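Local atomic coordinates of decaprenyl diphosphate synthase (Rhodobacter capsulatus, PDB entry 3MZV), a protein that probably condenses isopentenyl diphosphate with farnesyl diphosphate, using magnesium, to build the long all-trans polyprenyl diphosphate that supplies the side chain of isoprenoid quinones. Residues B[154-158]-B[174-179]; B[184-189]-B[205-210]; B[55-61]-B[78-83]; B[222-228]-B[291-295]; B[236-241]-B[277-282]. One frame throughout, in Å; residues are numbered along the deposited sequence.

Contact 1 of 5, residues B[154-158]-B[174-179]; sequences GEVLQ and RVIRGK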
# COMPACT_ATOMS: atom_id res chain seq x y z
N GLY B 154 -11.94 1.36 -6.20
CA GLY B 154 -13.29 1.73 -5.70
C GLY B 154 -13.25 3.03 -4.92
O GLY B 154 -14.12 3.91 -5.08
N GLU B 155 -12.21 3.20 -4.11
CA GLU B 155 -11.98 4.45 -3.41
C GLU B 155 -11.70 5.64 -4.33
O GLU B 155 -12.19 6.73 -4.11
CB GLU B 155 -10.87 4.27 -2.37
CG GLU B 155 -11.36 3.31 -1.25
CD GLU B 155 -10.41 3.16 -0.06
OE1 GLU B 155 -9.27 3.65 -0.14
OE2 GLU B 155 -10.82 2.55 0.95
N VAL B 156 -10.91 5.46 -5.40
CA VAL B 156 -10.76 6.52 -6.39
C VAL B 156 -12.08 6.82 -7.13
O VAL B 156 -12.43 8.00 -7.40
CB VAL B 156 -9.67 6.19 -7.40
CG1 VAL B 156 -9.60 7.25 -8.49
CG2 VAL B 156 -8.34 6.11 -6.68
N LEU B 157 -12.80 5.77 -7.49
CA LEU B 157 -14.14 5.96 -8.07
C LEU B 157 -15.08 6.75 -7.14
O LEU B 157 -15.84 7.62 -7.60
CB LEU B 157 -14.77 4.63 -8.45
CG LEU B 157 -16.10 4.76 -9.23
CD1 LEU B 157 -16.00 5.74 -10.46
CD2 LEU B 157 -16.55 3.41 -9.69
N GLN B 158 -15.02 6.46 -5.84
CA GLN B 158 -15.86 7.13 -4.88
C GLN B 158 -15.59 8.63 -4.88
O GLN B 158 -16.53 9.44 -4.72
CB GLN B 158 -15.62 6.55 -3.47
CG GLN B 158 -16.50 7.15 -2.39
CD GLN B 158 -16.36 6.46 -1.07
OE1 GLN B 158 -17.34 6.04 -0.46
NE2 GLN B 158 -15.10 6.31 -0.61
N ARG B 174 -20.79 -0.17 -8.19
CA ARG B 174 -19.38 -0.37 -8.50
C ARG B 174 -18.48 0.15 -7.38
O ARG B 174 -17.50 -0.50 -7.02
CB ARG B 174 -19.07 0.30 -9.83
CG ARG B 174 -17.72 0.02 -10.46
CD ARG B 174 -17.91 -0.13 -12.00
NE ARG B 174 -19.01 0.69 -12.54
CZ ARG B 174 -19.71 0.43 -13.66
NH1 ARG B 174 -20.68 1.26 -14.04
NH2 ARG B 174 -19.44 -0.64 -14.40
N VAL B 175 -18.81 1.31 -6.81
CA VAL B 175 -18.04 1.88 -5.74
C VAL B 175 -18.11 0.98 -4.53
O VAL B 175 -17.09 0.69 -3.89
CB VAL B 175 -18.53 3.28 -5.33
CG1 VAL B 175 -18.03 3.65 -3.93
CG2 VAL B 175 -18.17 4.33 -6.42
N ILE B 176 -19.31 0.55 -4.16
CA ILE B 176 -19.40 -0.20 -2.93
C ILE B 176 -18.81 -1.61 -3.13
O ILE B 176 -18.27 -2.15 -2.18
CB ILE B 176 -20.82 -0.21 -2.30
CG1 ILE B 176 -21.83 -0.93 -3.19
CG2 ILE B 176 -21.24 1.25 -2.02
CD1 ILE B 176 -23.30 -1.01 -2.53
N ARG B 177 -18.95 -2.18 -4.32
CA ARG B 177 -18.41 -3.51 -4.67
C ARG B 177 -16.89 -3.47 -4.59
O ARG B 177 -16.26 -4.38 -4.05
CB ARG B 177 -18.91 -3.97 -6.06
CG ARG B 177 -18.49 -5.38 -6.49
CD ARG B 177 -19.44 -5.87 -7.57
NE ARG B 177 -20.47 -6.81 -7.17
CZ ARG B 177 -21.65 -6.95 -7.80
NH1 ARG B 177 -22.53 -7.87 -7.40
NH2 ARG B 177 -21.98 -6.16 -8.81
N GLY B 178 -16.28 -2.39 -5.08
CA GLY B 178 -14.83 -2.24 -4.99
C GLY B 178 -14.33 -1.96 -3.58
O GLY B 178 -13.47 -2.68 -3.07
N LYS B 179 -14.89 -0.94 -2.96
CA LYS B 179 -14.48 -0.44 -1.65
C LYS B 179 -14.74 -1.40 -0.49
O LYS B 179 -14.09 -1.32 0.56
CB LYS B 179 -15.28 0.82 -1.37
CG LYS B 179 -14.73 1.73 -0.36
CD LYS B 179 -15.78 2.48 0.48
CE LYS B 179 -17.13 2.75 -0.15
NZ LYS B 179 -18.00 3.53 0.80

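Contact 2 of 5, residues B[184-189]-B[205-210]; sequences FSAATE and LFDYGD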
# COMPACT_ATOMS: atom_id res chain seq x y z
N PHE B 184 -14.80 -8.84 1.13
CA PHE B 184 -15.67 -9.90 1.69
C PHE B 184 -15.70 -11.10 0.75
O PHE B 184 -15.57 -12.23 1.18
CB PHE B 184 -17.15 -9.44 1.81
CG PHE B 184 -17.48 -8.66 3.03
CD1 PHE B 184 -16.85 -7.49 3.32
CD2 PHE B 184 -18.58 -9.01 3.79
CE1 PHE B 184 -17.23 -6.72 4.42
CE2 PHE B 184 -18.97 -8.24 4.86
CZ PHE B 184 -18.27 -7.11 5.20
N SER B 185 -15.90 -10.86 -0.55
CA SER B 185 -15.91 -11.94 -1.52
C SER B 185 -14.55 -12.66 -1.66
O SER B 185 -14.52 -13.90 -1.77
CB SER B 185 -16.40 -11.50 -2.91
OG SER B 185 -15.67 -10.44 -3.50
N ALA B 186 -13.47 -11.90 -1.67
CA ALA B 186 -12.11 -12.49 -1.64
C ALA B 186 -11.94 -13.36 -0.40
O ALA B 186 -11.38 -14.49 -0.48
CB ALA B 186 -10.98 -11.35 -1.68
N ALA B 187 -12.37 -12.86 0.76
CA ALA B 187 -12.21 -13.57 2.03
C ALA B 187 -12.84 -14.96 1.99
O ALA B 187 -12.20 -15.94 2.41
CB ALA B 187 -12.78 -12.77 3.25
N THR B 188 -14.08 -15.05 1.50
CA THR B 188 -14.78 -16.30 1.48
C THR B 188 -14.22 -17.19 0.39
O THR B 188 -14.00 -18.37 0.64
CB THR B 188 -16.32 -16.12 1.30
OG1 THR B 188 -16.57 -15.29 0.17
CG2 THR B 188 -16.90 -15.46 2.53
N GLU B 189 -13.99 -16.62 -0.78
CA GLU B 189 -13.45 -17.36 -1.91
C GLU B 189 -12.12 -18.07 -1.57
O GLU B 189 -11.94 -19.22 -1.91
CB GLU B 189 -13.20 -16.41 -3.07
CG GLU B 189 -12.77 -17.07 -4.38
CD GLU B 189 -12.58 -16.13 -5.58
OE1 GLU B 189 -12.21 -14.96 -5.42
OE2 GLU B 189 -12.81 -16.60 -6.73
N LEU B 205 -19.31 -19.42 -2.60
CA LEU B 205 -18.78 -18.68 -1.45
C LEU B 205 -18.46 -17.26 -1.89
O LEU B 205 -18.69 -16.30 -1.12
CB LEU B 205 -17.53 -19.34 -0.88
CG LEU B 205 -17.75 -20.60 -0.08
CD1 LEU B 205 -16.42 -21.44 -0.00
CD2 LEU B 205 -18.33 -20.28 1.29
N PHE B 206 -17.89 -17.12 -3.08
CA PHE B 206 -17.63 -15.79 -3.62
C PHE B 206 -18.93 -14.96 -3.65
O PHE B 206 -18.94 -13.82 -3.20
CB PHE B 206 -17.00 -15.86 -5.04
CG PHE B 206 -16.80 -14.52 -5.69
CD1 PHE B 206 -17.82 -13.93 -6.45
CD2 PHE B 206 -15.59 -13.83 -5.56
CE1 PHE B 206 -17.65 -12.67 -7.05
CE2 PHE B 206 -15.38 -12.58 -6.18
CZ PHE B 206 -16.41 -11.99 -6.92
N ASP B 207 -20.01 -15.57 -4.17
CA ASP B 207 -21.27 -14.88 -4.40
C ASP B 207 -21.88 -14.52 -3.06
O ASP B 207 -22.39 -13.40 -2.91
CB ASP B 207 -22.27 -15.75 -5.20
CG ASP B 207 -21.87 -15.98 -6.65
OD1 ASP B 207 -20.97 -15.32 -7.20
OD2 ASP B 207 -22.47 -16.88 -7.26
N TYR B 208 -21.76 -15.42 -2.08
CA TYR B 208 -22.17 -15.13 -0.70
C TYR B 208 -21.48 -13.91 -0.15
O TYR B 208 -22.12 -12.99 0.35
CB TYR B 208 -21.98 -16.32 0.25
CG TYR B 208 -22.22 -15.97 1.70
CD1 TYR B 208 -23.53 -15.89 2.23
CD2 TYR B 208 -21.17 -15.67 2.55
CE1 TYR B 208 -23.77 -15.56 3.59
CE2 TYR B 208 -21.39 -15.33 3.90
CZ TYR B 208 -22.67 -15.28 4.41
OH TYR B 208 -22.83 -14.94 5.72
N GLY B 209 -20.16 -13.89 -0.26
CA GLY B 209 -19.41 -12.82 0.28
C GLY B 209 -19.68 -11.50 -0.42
O GLY B 209 -19.81 -10.48 0.24
N ASP B 210 -19.76 -11.52 -1.74
CA ASP B 210 -20.06 -10.33 -2.55
C ASP B 210 -21.40 -9.72 -2.13
O ASP B 210 -21.48 -8.55 -1.84
CB ASP B 210 -20.10 -10.73 -4.04
CG ASP B 210 -20.52 -9.60 -4.96
OD1 ASP B 210 -19.79 -8.59 -5.10
OD2 ASP B 210 -21.61 -9.74 -5.57
O HOH W 1 -17.11 -8.45 -4.76

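Contact 3 of 5, residues B[55-61]-B[78-83]; sequences RLRPMLT and LAATVE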
# COMPACT_ATOMS: atom_id res chain seq x y z
N ARG B 55 -14.59 -7.84 13.32
CA ARG B 55 -13.71 -8.82 12.68
C ARG B 55 -14.47 -9.80 11.82
O ARG B 55 -14.13 -10.97 11.81
CB ARG B 55 -12.90 -9.59 13.72
CG ARG B 55 -12.49 -8.78 14.96
CD ARG B 55 -11.05 -8.35 14.95
NE ARG B 55 -10.18 -9.42 15.42
CZ ARG B 55 -9.12 -9.90 14.78
NH1 ARG B 55 -8.74 -9.43 13.59
NH2 ARG B 55 -8.42 -10.87 15.33
N LEU B 56 -15.48 -9.33 11.10
CA LEU B 56 -16.26 -10.20 10.22
C LEU B 56 -15.36 -10.79 9.14
O LEU B 56 -15.55 -11.93 8.73
CB LEU B 56 -17.37 -9.45 9.49
CG LEU B 56 -18.69 -9.15 10.17
CD1 LEU B 56 -19.72 -8.72 9.14
CD2 LEU B 56 -19.16 -10.38 10.95
N ARG B 57 -14.44 -9.98 8.63
CA ARG B 57 -13.70 -10.37 7.44
C ARG B 57 -12.79 -11.57 7.67
O ARG B 57 -12.90 -12.52 6.93
CB ARG B 57 -12.99 -9.16 6.81
CG ARG B 57 -13.98 -8.07 6.33
CD ARG B 57 -13.23 -6.79 6.10
NE ARG B 57 -14.05 -5.66 5.66
CZ ARG B 57 -14.77 -4.87 6.46
NH1 ARG B 57 -14.89 -5.13 7.74
NH2 ARG B 57 -15.43 -3.85 5.95
N PRO B 58 -11.93 -11.56 8.70
CA PRO B 58 -11.19 -12.80 8.90
C PRO B 58 -12.07 -13.99 9.27
O PRO B 58 -11.75 -15.12 8.89
CB PRO B 58 -10.24 -12.46 10.04
CG PRO B 58 -10.88 -11.27 10.73
CD PRO B 58 -11.42 -10.51 9.59
N MET B 59 -13.18 -13.75 10.00
CA MET B 59 -14.10 -14.86 10.30
C MET B 59 -14.65 -15.50 9.06
O MET B 59 -14.93 -16.71 9.05
CB MET B 59 -15.29 -14.43 11.17
CG MET B 59 -14.90 -13.95 12.49
SD MET B 59 -16.33 -13.93 13.67
CE MET B 59 -15.23 -14.10 15.04
N LEU B 60 -14.88 -14.70 8.04
CA LEU B 60 -15.47 -15.20 6.81
C LEU B 60 -14.51 -16.19 6.15
O LEU B 60 -14.95 -17.20 5.58
CB LEU B 60 -15.79 -14.06 5.85
CG LEU B 60 -17.13 -13.30 6.10
CD1 LEU B 60 -17.35 -12.26 5.01
CD2 LEU B 60 -18.30 -14.23 6.11
N THR B 61 -13.20 -15.89 6.20
CA THR B 61 -12.22 -16.80 5.62
C THR B 61 -12.14 -18.10 6.39
O THR B 61 -12.19 -19.19 5.80
CB THR B 61 -10.85 -16.15 5.59
OG1 THR B 61 -10.89 -15.06 4.70
CG2 THR B 61 -9.71 -17.16 5.18
N LEU B 78 -4.45 -16.88 5.72
CA LEU B 78 -5.30 -16.13 4.82
C LEU B 78 -6.20 -15.14 5.56
O LEU B 78 -6.36 -13.98 5.12
CB LEU B 78 -6.17 -17.09 3.99
CG LEU B 78 -5.35 -17.96 3.00
CD1 LEU B 78 -6.22 -18.96 2.20
CD2 LEU B 78 -4.64 -17.07 2.04
N ALA B 79 -6.78 -15.60 6.66
CA ALA B 79 -7.62 -14.73 7.53
C ALA B 79 -6.81 -13.53 8.09
O ALA B 79 -7.31 -12.39 8.07
CB ALA B 79 -8.28 -15.50 8.62
N ALA B 80 -5.57 -13.79 8.53
CA ALA B 80 -4.69 -12.72 8.98
C ALA B 80 -4.39 -11.69 7.84
O ALA B 80 -4.43 -10.49 8.02
CB ALA B 80 -3.43 -13.26 9.54
N THR B 81 -4.15 -12.21 6.64
CA THR B 81 -3.89 -11.36 5.50
C THR B 81 -5.08 -10.48 5.15
O THR B 81 -4.94 -9.27 4.94
CB THR B 81 -3.43 -12.20 4.22
OG1 THR B 81 -2.25 -12.96 4.52
CG2 THR B 81 -3.20 -11.28 3.04
N VAL B 82 -6.27 -11.06 5.14
CA VAL B 82 -7.51 -10.31 4.94
C VAL B 82 -7.64 -9.18 5.99
O VAL B 82 -7.96 -8.05 5.67
CB VAL B 82 -8.70 -11.27 5.00
CG1 VAL B 82 -10.01 -10.51 5.16
CG2 VAL B 82 -8.74 -12.11 3.73
N GLU B 83 -7.33 -9.47 7.23
CA GLU B 83 -7.41 -8.46 8.24
C GLU B 83 -6.34 -7.39 8.09
O GLU B 83 -6.64 -6.21 8.31
CB GLU B 83 -7.31 -9.07 9.61
CG GLU B 83 -7.68 -8.06 10.69
CD GLU B 83 -9.16 -7.83 10.86
OE1 GLU B 83 -9.92 -7.74 9.86
OE2 GLU B 83 -9.57 -7.72 12.04

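Contact 4 of 5, residues B[222-228]-B[291-295]; sequences LLDYGGK and LEATR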
# COMPACT_ATOMS: atom_id res chain seq x y z
N LEU B 222 -27.46 3.65 4.60
CA LEU B 222 -28.81 3.91 5.04
C LEU B 222 -28.83 4.54 6.44
O LEU B 222 -29.48 5.57 6.69
CB LEU B 222 -29.62 2.61 5.00
CG LEU B 222 -31.05 2.66 5.58
CD1 LEU B 222 -31.91 3.83 5.08
CD2 LEU B 222 -31.75 1.34 5.31
N LEU B 223 -28.07 3.93 7.34
CA LEU B 223 -28.03 4.38 8.71
C LEU B 223 -27.39 5.78 8.79
O LEU B 223 -27.72 6.56 9.68
CB LEU B 223 -27.27 3.38 9.56
CG LEU B 223 -27.89 2.00 9.84
CD1 LEU B 223 -26.82 1.11 10.52
CD2 LEU B 223 -29.17 2.06 10.68
N ASP B 224 -26.55 6.12 7.83
CA ASP B 224 -25.94 7.44 7.81
C ASP B 224 -26.98 8.58 7.66
O ASP B 224 -26.72 9.71 8.10
CB ASP B 224 -24.95 7.55 6.70
CG ASP B 224 -23.76 8.44 7.06
OD1 ASP B 224 -22.97 7.98 7.91
OD2 ASP B 224 -23.67 9.58 6.54
N TYR B 225 -28.12 8.28 7.05
CA TYR B 225 -29.25 9.25 6.91
C TYR B 225 -30.44 8.97 7.81
O TYR B 225 -31.59 9.39 7.54
CB TYR B 225 -29.68 9.32 5.46
CG TYR B 225 -28.74 10.08 4.59
CD1 TYR B 225 -28.80 11.46 4.55
CD2 TYR B 225 -27.81 9.43 3.77
CE1 TYR B 225 -27.95 12.18 3.72
CE2 TYR B 225 -26.95 10.15 2.97
CZ TYR B 225 -27.02 11.53 2.95
OH TYR B 225 -26.20 12.26 2.15
N GLY B 226 -30.17 8.32 8.93
CA GLY B 226 -31.18 8.07 9.96
C GLY B 226 -32.08 6.85 9.73
O GLY B 226 -33.12 6.74 10.37
N GLY B 227 -31.72 5.96 8.81
CA GLY B 227 -32.53 4.77 8.55
C GLY B 227 -33.88 5.08 7.90
O GLY B 227 -34.14 6.22 7.51
N LYS B 228 -34.72 4.06 7.80
CA LYS B 228 -36.05 4.18 7.19
C LYS B 228 -36.83 5.39 7.74
O LYS B 228 -37.47 6.12 6.98
CB LYS B 228 -36.86 2.89 7.41
CG LYS B 228 -38.29 2.89 6.85
CD LYS B 228 -39.30 2.46 7.93
CE LYS B 228 -40.67 2.03 7.36
NZ LYS B 228 -40.60 0.65 6.74
N LEU B 291 -35.35 6.15 1.36
CA LEU B 291 -34.76 5.46 2.52
C LEU B 291 -35.34 4.04 2.64
O LEU B 291 -34.62 3.07 2.77
CB LEU B 291 -34.95 6.31 3.77
CG LEU B 291 -34.09 7.60 3.71
CD1 LEU B 291 -34.51 8.53 4.84
CD2 LEU B 291 -32.59 7.24 3.81
N GLU B 292 -36.67 3.91 2.45
CA GLU B 292 -37.28 2.58 2.38
C GLU B 292 -36.75 1.82 1.18
O GLU B 292 -36.46 0.65 1.27
CB GLU B 292 -38.81 2.70 2.34
CG GLU B 292 -39.55 1.34 2.26
CD GLU B 292 -39.24 0.40 3.44
OE1 GLU B 292 -38.79 0.83 4.51
OE2 GLU B 292 -39.45 -0.79 3.30
N ALA B 293 -36.57 2.52 0.05
CA ALA B 293 -36.06 1.87 -1.13
C ALA B 293 -34.64 1.34 -0.88
O ALA B 293 -34.29 0.25 -1.32
CB ALA B 293 -36.06 2.89 -2.35
N THR B 294 -33.82 2.11 -0.14
CA THR B 294 -32.46 1.66 0.16
C THR B 294 -32.51 0.49 1.13
O THR B 294 -31.74 -0.43 0.99
CB THR B 294 -31.64 2.84 0.74
OG1 THR B 294 -31.66 3.91 -0.22
CG2 THR B 294 -30.21 2.43 1.10
N ARG B 295 -33.42 0.52 2.10
CA ARG B 295 -33.64 -0.61 3.00
C ARG B 295 -33.93 -1.88 2.19
O ARG B 295 -33.32 -2.93 2.41
CB ARG B 295 -34.76 -0.32 3.97
CG ARG B 295 -34.85 -1.31 5.10
CD ARG B 295 -36.03 -1.01 5.95
NE ARG B 295 -37.22 -1.68 5.43
CZ ARG B 295 -37.53 -2.97 5.62
NH1 ARG B 295 -38.65 -3.44 5.10
NH2 ARG B 295 -36.75 -3.78 6.33

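Contact 5 of 5, residues B[236-241]-B[277-282]; sequences TGDDFR and DLEHAM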
# COMPACT_ATOMS: atom_id res chain seq x y z
N THR B 236 -25.15 10.18 12.22
CA THR B 236 -25.73 10.59 10.93
C THR B 236 -25.07 11.83 10.36
O THR B 236 -24.58 12.68 11.11
CB THR B 236 -27.23 10.87 11.03
OG1 THR B 236 -27.46 12.01 11.87
CG2 THR B 236 -27.97 9.63 11.54
N GLY B 237 -25.05 11.92 9.03
CA GLY B 237 -24.67 13.15 8.36
C GLY B 237 -23.30 13.21 7.74
O GLY B 237 -23.03 14.18 7.03
N ASP B 238 -22.43 12.22 7.97
CA ASP B 238 -21.07 12.29 7.42
C ASP B 238 -21.06 12.21 5.89
O ASP B 238 -20.31 12.92 5.23
CB ASP B 238 -20.17 11.15 7.95
CG ASP B 238 -19.79 11.31 9.43
OD1 ASP B 238 -19.97 12.41 10.01
OD2 ASP B 238 -19.29 10.31 9.99
N ASP B 239 -21.85 11.30 5.32
CA ASP B 239 -21.81 11.14 3.88
C ASP B 239 -22.33 12.42 3.21
O ASP B 239 -21.82 12.84 2.15
CB ASP B 239 -22.66 9.95 3.44
CG ASP B 239 -22.05 8.61 3.84
OD1 ASP B 239 -20.86 8.59 4.22
OD2 ASP B 239 -22.77 7.60 3.79
N PHE B 240 -23.34 13.03 3.84
CA PHE B 240 -23.96 14.26 3.33
C PHE B 240 -22.90 15.39 3.34
O PHE B 240 -22.64 16.00 2.32
CB PHE B 240 -25.15 14.65 4.19
CG PHE B 240 -25.91 15.85 3.66
CD1 PHE B 240 -26.63 15.79 2.48
CD2 PHE B 240 -25.93 17.02 4.38
CE1 PHE B 240 -27.32 16.93 2.01
CE2 PHE B 240 -26.61 18.14 3.94
CZ PHE B 240 -27.30 18.09 2.74
N ARG B 241 -22.27 15.61 4.48
CA ARG B 241 -21.12 16.57 4.56
C ARG B 241 -20.03 16.33 3.52
O ARG B 241 -19.50 17.29 2.94
CB ARG B 241 -20.53 16.56 5.97
CG ARG B 241 -21.54 17.12 6.99
CD ARG B 241 -21.08 17.09 8.48
NE ARG B 241 -22.29 17.14 9.32
CZ ARG B 241 -22.78 16.13 10.06
NH1 ARG B 241 -22.16 14.96 10.17
NH2 ARG B 241 -23.93 16.33 10.73
N ASP B 277 -29.95 21.79 6.48
CA ASP B 277 -29.89 21.16 5.16
C ASP B 277 -29.88 19.62 5.19
O ASP B 277 -30.53 18.97 4.36
CB ASP B 277 -28.73 21.71 4.34
CG ASP B 277 -29.04 23.03 3.70
OD1 ASP B 277 -30.24 23.40 3.57
OD2 ASP B 277 -28.09 23.68 3.23
N LEU B 278 -29.18 19.01 6.15
CA LEU B 278 -29.33 17.56 6.31
C LEU B 278 -30.79 17.13 6.52
O LEU B 278 -31.26 16.16 5.91
CB LEU B 278 -28.45 17.01 7.45
CG LEU B 278 -28.61 15.54 7.82
CD1 LEU B 278 -28.31 14.60 6.63
CD2 LEU B 278 -27.68 15.18 9.00
N GLU B 279 -31.49 17.84 7.39
CA GLU B 279 -32.89 17.50 7.67
C GLU B 279 -33.76 17.75 6.45
O GLU B 279 -34.66 16.96 6.17
CB GLU B 279 -33.42 18.24 8.88
CG GLU B 279 -32.61 17.87 10.17
CD GLU B 279 -31.33 18.71 10.42
OE1 GLU B 279 -30.67 19.22 9.48
OE2 GLU B 279 -30.97 18.84 11.61
N HIS B 280 -33.46 18.80 5.69
CA HIS B 280 -34.17 19.05 4.43
C HIS B 280 -33.92 17.91 3.48
O HIS B 280 -34.83 17.48 2.80
CB HIS B 280 -33.73 20.36 3.77
CG HIS B 280 -34.17 21.58 4.51
ND1 HIS B 280 -35.49 21.81 4.86
CD2 HIS B 280 -33.48 22.67 4.93
CE1 HIS B 280 -35.58 22.96 5.49
NE2 HIS B 280 -34.38 23.51 5.55
N ALA B 281 -32.69 17.40 3.42
CA ALA B 281 -32.38 16.31 2.50
C ALA B 281 -33.16 15.06 2.89
O ALA B 281 -33.74 14.37 2.05
CB ALA B 281 -30.86 16.03 2.48
N MET B 282 -33.16 14.77 4.19
CA MET B 282 -33.91 13.64 4.74
C MET B 282 -35.41 13.77 4.41
O MET B 282 -36.05 12.78 4.09
CB MET B 282 -33.70 13.53 6.28
CG MET B 282 -32.31 12.95 6.67
SD MET B 282 -31.83 13.31 8.43
CE MET B 282 -30.26 12.54 8.37

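Contact 1 of 5, residues B[154-158]-B[174-179]
Gly154 and Gly178 bring two helices of the all-helical isoprenoid synthase fold close together, their CA atoms 4.3 Å apart. The helices run roughly antiparallel, at 146°, with local axes 8.1 Å apart. With no side chain on either glycine, backbone packs against backbone, and Gly154 CA also lies near the backbone N of Lys179. Val175 fills the groove beside this crossing point with both methyls. CG2 presses on Leu157 CG at 3.5 Å, while CG1 lies against the CB of Gln158 at 3.8 Å. Leu157 CD2 reaches past Val175 to the aliphatic CG of Arg174. Farther along, Lys179 CG rests 3.8 Å from Glu155 CG, the two side chains crossing at about a right angle. Beyond CG, bends at chi2 and chi3 carry the lysine amine to the end of the extended Gln158 chain, where NZ donates to OE1 at 2.9 Å. This donor lies 33° out of the amide carbonyl plane, and the amide NE2 rests near the lysine methylenes. Helix 199-224 flanks the 174-179 turn through Ile176 and Lys179, helix 74-96 meets Glu155 at Thr89 and Asp93, and Leu119 of the second subunit packs on Glu155 and Val156.

Contact 2 of 5, residues B[184-189]-B[205-210]
Leu205 offers its carbonyl O to Thr188, whose OG1 donates at 2.7 Å from above the carbonyl plane. The helical bond from Gly209 N reaches the same oxygen from the opposite face, so two donors grip it. The next residue, Phe206, takes Ser185 CB over one face of its ring in a CH-pi contact, 3.8 Å from the centroid, while the extended Glu189 chain runs alongside and brings OE1 to 3.6 Å from CD2. These turns belong to helices 169-194 and 199-224, near-antiparallel neighbours in the helical bundle of the isoprenoid synthase fold; the local axes of the two segments approach to 7.1 Å. Tyr208 receives Thr188 CG2 at its ring edge and sends its hydroxyl to Leu321 O. Gly209 permits the closest CA-CA approach, 4.0 Å to Ser185, and its O lies 3.3 Å from Phe184 CB. At Asp210, OD1 accepts from a water that also bonds Ser185 OG at 2.8 Å, a hydroxyl bonded to Ala181 O as well, while OD2 pairs with Arg177.

Contact 3 of 5, residues B[55-61]-B[78-83]
Pro58 and Ala79 mark the tightly packed part of this contact, with CA atoms 4.3 Å apart and their CB atoms at 3.9 Å. They join the start of helix 56-67 to helix 74-96 in the helical bundle of the polyprenyl synthase fold; the local segments run near-antiparallel, at 155°. The first helix opens within the Gly-Gly-Lys-Arg-Leu-Arg-Pro sequence, a family motif that contributes basic residues to the isopentenyl diphosphate site in relatives. One turn on, Thr61 turns its methyl inward: CG2 lies anti to the backbone N and wedges against Leu78 CB, 3.7 Å away, and the backbone N of Ala79. Its hydroxyl instead serves Ala187 O on helix 169-194. Val82 sits between the two halves, CG1 against Arg57 CB at 3.7 Å and CG2 beside Thr61 OG1.

The Arg57 side is looser: this residue touches through CB alone, and its extended chain leads away to pack on Phe184 and Phe216. At the polar end, partly exposed Arg55, the N-cap residue, is bent at chi2 and chi3 and crosses buried Glu83 at about a right angle to make a salt bridge. Its NH1 meets OE2 from the guanidinium edge, the two planes 42° apart; the modelled separation is very short and its exact value doubtful. The other carboxylate oxygen, Glu83 OE1, rests against the proline ring, 3.2 Å from Pro58 CD.

Contact 4 of 5, residues B[222-228]-B[291-295]
Leu222 and Leu291 form the apolar core of the contact, the CD1 of the former 3.7 Å from the CD2 of the latter. Leu222 also sets CB against Thr294 CG2 and CD2 against Arg295 CB, while Leu291 CD2 reaches Tyr225 CB at 3.9 Å. Backbone hydrogen bonds shape the chain after Leu222. Gly226, at positive phi, is the C-prime residue of a Schellman motif ending helix 199-224: Gly227 N returns to Leu222 O and Gly226 N to Leu223 O. This end coincides with the second Asp-rich motif of the family, of which Asp224 is the last aspartate. Gly227 O lies 3.5 Å from Leu291 CD1, and the contact buries Tyr225 O, which has no polar partner. Ionic bonds close the rim. Lys228 NZ meets Glu292 OE1 from above the carboxylate plane at 2.9 Å, and Arg295 NE binds that oxygen from the opposite face at 3.1 Å, while its NH2 donates to Val332 O. Two cationic groups on one oxygen would probably favour the ionised carboxylate.

Contact 5 of 5, residues B[236-241]-B[277-282]
Phe240 and Leu278 both hold CG anti to the backbone N (chi1 -176° and 174°), which carries the phenyl ring toward 277-282 and slides the two side chains past each other in opposite directions. The phenyl ring follows the first turn of helix 277-287: CD2 packs on Leu278 CB at 4.0 Å, CE2 lies 3.5 Å from the backbone N of Leu278, and CE1 meets Ala281 CB at 3.7 Å. In return, Leu278 puts CD1 against Phe240 CB and CG, and CD2 at 3.7 Å from Gly237 CA. Gly237 is the N-cap residue of the short helix 238-241, so the leucine methyl touches backbone where that helix begins. Arg241 curls back over this start: Gly237 O lies over one guanidinium face, offset toward the rim, and NH1 forms a salt bridge with Asp238 OD1 at 3.4 Å. Met282 and Thr236 add a looser fringe. Val267 of helix 258-270 touches Phe240, Tyr225 packs on Phe240 and Leu278, and Asp277 pairs with Arg266. No hydrogen bond spans the two segments; their association is apolar, and nearby polar groups are engaged by their own segment or other parts of the chain.

How the contacts relate
Contacts 1 and 2 share helix 169-194 and, with centres about 17 Å apart, are joined by the salt bridge from Arg177 NH1 to Asp210 OD2, 2.8 Å. Contact 3 lies about 11 Å from contact 2 between centres, and Phe184 CD2 packs on Leu60 CD1 at 3.7 Å between them. Contact 5 is nested in the chain loop closed by contact 4, their centres about 12 Å apart. Asp224, ending the second Asp-rich motif, ties them: its OD2 bonds Asp239 N at 2.8 Å and its O bonds Gly237 N at 2.9 Å. Contact 1 lies beside Asp93 of the first Asp-rich motif. In relatives the two motifs hold magnesium and the allylic diphosphate.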